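Local coordinates for protein SsfX3 (PDB 3SKV) that probably transfers a salicylyl group onto a tetracycline intermediate during antibiotic biosynthesis, using a GDSL/SGNH-hydrolase-like domain, at residues K185-H190 and D242-L247. The protein carries 1 engineered substitution. Numbering follows the deposited sequence.
Sequences KPHWIH and DLPADL
H187 and D246 grip each other where a parallel strand pair begins: H187 N gives D246 OD2 a nearly straight bond (2.8 Å, 170° at the hydrogen), which OD2 accepts on its anti lone pair, and D246 N returns one to H187 O at 2.8 Å. With CG beside its own N and anti to its carbonyl carbon (chi1 -65°), D246 brings OD2 to the H187 amide. L247 N adds a weak bond to H187 O; I189 N to L247 O, 2.9 Å, carries the parallel ladder on.

The tighter part centres on the buried W188, I189 and L247: L247 CD1 lies over the pyrrole face of W188, 3.7 Å from its centroid, and I189 CD1 reaches L243 CB at 3.5 Å and also meets A245 CB. On the looser side, P244 is exposed and H187 partly so; P244 CG makes a CH-pi contact over the imidazole, 3.9 Å from its centroid and 6° off its normal. Replacing H187 by alanine removes the imidazole and is likely to leave P244 CB and CG without the ring face they pack on.

In the GDSL/SGNH fold, 242-247 leads from helix 234-242 into strand 247-252, which pairs with strand 187-192. W188 packs on helix 208-216, its NE1 hydrogen-bonded to S249 OG, while strand 219-223 pairs along the other edge of 187-192.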
ATOM      1  N   LYS A 185     -10.083 -13.902  -1.258  1.00 33.49           N
ATOM      2  CA  LYS A 185     -10.681 -12.597  -1.019  1.00 31.13           C
ATOM      3  C   LYS A 185     -10.635 -11.793  -2.307  1.00 31.09           C
ATOM      4  O   LYS A 185      -9.714 -11.978  -3.132  1.00 28.18           O
ATOM      5  CB  LYS A 185      -9.901 -11.842   0.058  1.00 32.01           C
ATOM      6  CG  LYS A 185     -10.238 -12.303   1.436  1.00 29.16           C
ATOM      7  CD  LYS A 185      -9.387 -11.585   2.453  1.00 37.31           C
ATOM      8  CE  LYS A 185      -9.342 -12.342   3.757  1.00 46.67           C
ATOM      9  NZ  LYS A 185     -10.694 -12.526   4.362  1.00 61.79           N
ATOM     10  N   PRO A 186     -11.620 -10.885  -2.504  1.00 26.54           N
ATOM     11  CA  PRO A 186     -11.565 -10.021  -3.702  1.00 25.21           C
ATOM     12  C   PRO A 186     -10.322  -9.131  -3.657  1.00 27.26           C
ATOM     13  O   PRO A 186      -9.881  -8.720  -2.583  1.00 26.83           O
ATOM     14  CB  PRO A 186     -12.855  -9.205  -3.613  1.00 26.63           C
ATOM     15  CG  PRO A 186     -13.711  -9.911  -2.590  1.00 30.53           C
ATOM     16  CD  PRO A 186     -12.780 -10.555  -1.646  1.00 26.37           C
ATOM     17  N   HIS A 187      -9.754  -8.849  -4.819  1.00 24.20           N
ATOM     18  CA  HIS A 187      -8.544  -8.045  -4.913  1.00 23.01           C
ATOM     19  C   HIS A 187      -8.833  -6.580  -4.951  1.00 26.98           C
ATOM     20  O   HIS A 187      -9.658  -6.125  -5.756  1.00 27.19           O
ATOM     21  CB  HIS A 187      -7.694  -8.437  -6.132  1.00 23.01           C
ATOM     22  CG  HIS A 187      -7.137  -9.806  -6.038  1.00 26.77           C
ATOM     23  ND1 HIS A 187      -5.924 -10.040  -5.428  1.00 28.62           N
ATOM     24  CD2 HIS A 187      -7.653 -10.978  -6.467  1.00 28.64           C
ATOM     25  CE1 HIS A 187      -5.736 -11.350  -5.500  1.00 27.98           C
ATOM     26  NE2 HIS A 187      -6.746 -11.955  -6.124  1.00 28.70           N
ATOM     27  N   TRP A 188      -8.118  -5.827  -4.109  1.00 22.07           N
ATOM     28  CA  TRP A 188      -8.226  -4.385  -4.098  1.00 22.08           C
ATOM     29  C   TRP A 188      -6.898  -3.731  -4.419  1.00 26.32           C
ATOM     30  O   TRP A 188      -5.959  -3.819  -3.626  1.00 25.27           O
ATOM     31  CB  TRP A 188      -8.828  -3.843  -2.792  1.00 21.75           C
ATOM     32  CG  TRP A 188      -8.833  -2.340  -2.713  1.00 24.09           C
ATOM     33  CD1 TRP A 188      -8.947  -1.454  -3.755  1.00 26.89           C
ATOM     34  CD2 TRP A 188      -8.681  -1.549  -1.527  1.00 24.89           C
ATOM     35  NE1 TRP A 188      -8.891  -0.165  -3.287  1.00 26.23           N
ATOM     36  CE2 TRP A 188      -8.738  -0.192  -1.921  1.00 28.50           C
ATOM     37  CE3 TRP A 188      -8.557  -1.859  -0.152  1.00 26.95           C
ATOM     38  CZ2 TRP A 188      -8.667   0.858  -0.991  1.00 28.69           C
ATOM     39  CZ3 TRP A 188      -8.478  -0.819   0.766  1.00 29.34           C
ATOM     40  CH2 TRP A 188      -8.516   0.521   0.344  1.00 30.23           C
ATOM     41  N   ILE A 189      -6.833  -3.068  -5.599  1.00 22.89           N
ATOM     42  CA  ILE A 189      -5.664  -2.319  -6.039  1.00 21.89           C
ATOM     43  C   ILE A 189      -5.856  -0.844  -5.721  1.00 23.16           C
ATOM     44  O   ILE A 189      -6.855  -0.243  -6.152  1.00 22.32           O
ATOM     45  CB  ILE A 189      -5.309  -2.517  -7.539  1.00 25.73           C
ATOM     46  CG1 ILE A 189      -5.194  -4.008  -7.920  1.00 25.56           C
ATOM     47  CG2 ILE A 189      -4.011  -1.718  -7.892  1.00 26.93           C
ATOM     48  CD1 ILE A 189      -4.756  -4.236  -9.394  1.00 27.40           C
ATOM     49  N   HIS A 190      -4.896  -0.253  -4.967  1.00 18.01           N
ATOM     50  CA  HIS A 190      -4.941   1.177  -4.683  1.00 16.88           C
ATOM     51  C   HIS A 190      -3.680   1.837  -5.274  1.00 20.38           C
ATOM     52  O   HIS A 190      -2.556   1.410  -5.000  1.00 16.69           O
ATOM     53  CB  HIS A 190      -5.147   1.529  -3.196  1.00 16.99           C
ATOM     54  CG  HIS A 190      -5.156   3.009  -2.964  1.00 20.99           C
ATOM     55  ND1 HIS A 190      -6.280   3.789  -3.273  1.00 23.29           N
ATOM     56  CD2 HIS A 190      -4.146   3.828  -2.572  1.00 22.95           C
ATOM     57  CE1 HIS A 190      -5.917   5.044  -3.047  1.00 23.11           C
ATOM     58  NE2 HIS A 190      -4.641   5.117  -2.611  1.00 23.39           N
ATOM     59  N   ASP A 242      -2.534  -5.689 -15.766  1.00 24.95           N
ATOM     60  CA  ASP A 242      -1.989  -7.037 -15.737  1.00 25.84           C
ATOM     61  C   ASP A 242      -2.081  -7.744 -14.371  1.00 30.02           C
ATOM     62  O   ASP A 242      -1.718  -8.905 -14.249  1.00 32.34           O
ATOM     63  CB  ASP A 242      -0.572  -7.041 -16.348  1.00 28.61           C
ATOM     64  CG  ASP A 242      -0.516  -6.573 -17.815  1.00 37.44           C
ATOM     65  OD1 ASP A 242      -1.507  -6.790 -18.554  1.00 35.62           O
ATOM     66  OD2 ASP A 242       0.513  -5.977 -18.214  1.00 41.53           O
ATOM     67  N   LEU A 243      -2.639  -7.070 -13.373  1.00 25.24           N
ATOM     68  CA  LEU A 243      -2.821  -7.571 -12.007  1.00 24.23           C
ATOM     69  C   LEU A 243      -4.282  -8.026 -11.781  1.00 28.78           C
ATOM     70  O   LEU A 243      -5.169  -7.414 -12.368  1.00 26.30           O
ATOM     71  CB  LEU A 243      -2.497  -6.412 -11.050  1.00 22.93           C
ATOM     72  CG  LEU A 243      -1.231  -6.447 -10.182  1.00 26.83           C
ATOM     73  CD1 LEU A 243      -0.205  -7.398 -10.672  1.00 26.84           C
ATOM     74  CD2 LEU A 243      -0.629  -5.089 -10.041  1.00 28.16           C
ATOM     75  N   PRO A 244      -4.583  -9.059 -10.935  1.00 27.46           N
ATOM     76  CA  PRO A 244      -6.009  -9.381 -10.666  1.00 26.57           C
ATOM     77  C   PRO A 244      -6.639  -8.255  -9.824  1.00 30.22           C
ATOM     78  O   PRO A 244      -5.966  -7.683  -8.933  1.00 27.94           O
ATOM     79  CB  PRO A 244      -5.949 -10.696  -9.879  1.00 28.18           C
ATOM     80  CG  PRO A 244      -4.605 -10.730  -9.256  1.00 32.86           C
ATOM     81  CD  PRO A 244      -3.671  -9.890 -10.105  1.00 29.04           C
ATOM     82  N   ALA A 245      -7.902  -7.900 -10.130  1.00 26.29           N
ATOM     83  CA  ALA A 245      -8.567  -6.812  -9.411  1.00 26.60           C
ATOM     84  C   ALA A 245     -10.060  -6.919  -9.437  1.00 29.70           C
ATOM     85  O   ALA A 245     -10.668  -7.101 -10.502  1.00 29.84           O
ATOM     86  CB  ALA A 245      -8.153  -5.471  -9.995  1.00 27.59           C
ATOM     87  N   ASP A 246     -10.657  -6.725  -8.272  1.00 25.59           N
ATOM     88  CA  ASP A 246     -12.106  -6.727  -8.120  1.00 25.44           C
ATOM     89  C   ASP A 246     -12.579  -5.331  -7.773  1.00 29.33           C
ATOM     90  O   ASP A 246     -13.755  -5.053  -7.929  1.00 31.69           O
ATOM     91  CB  ASP A 246     -12.537  -7.740  -7.071  1.00 26.88           C
ATOM     92  CG  ASP A 246     -12.214  -9.142  -7.501  1.00 39.63           C
ATOM     93  OD1 ASP A 246     -12.973  -9.696  -8.337  1.00 44.62           O
ATOM     94  OD2 ASP A 246     -11.166  -9.673  -7.062  1.00 37.60           O
ATOM     95  N   LEU A 247     -11.648  -4.449  -7.350  1.00 23.73           N
ATOM     96  CA  LEU A 247     -11.860  -3.043  -6.985  1.00 22.36           C
ATOM     97  C   LEU A 247     -10.557  -2.307  -7.239  1.00 22.63           C
ATOM     98  O   LEU A 247      -9.504  -2.747  -6.772  1.00 21.06           O
ATOM     99  CB  LEU A 247     -12.214  -2.932  -5.494  1.00 22.26           C
ATOM    100  CG  LEU A 247     -12.970  -1.706  -4.947  1.00 28.03           C
ATOM    101  CD1 LEU A 247     -12.353  -1.176  -3.658  1.00 28.51           C
ATOM    102  CD2 LEU A 247     -13.285  -0.625  -5.993  1.00 29.41           C
TER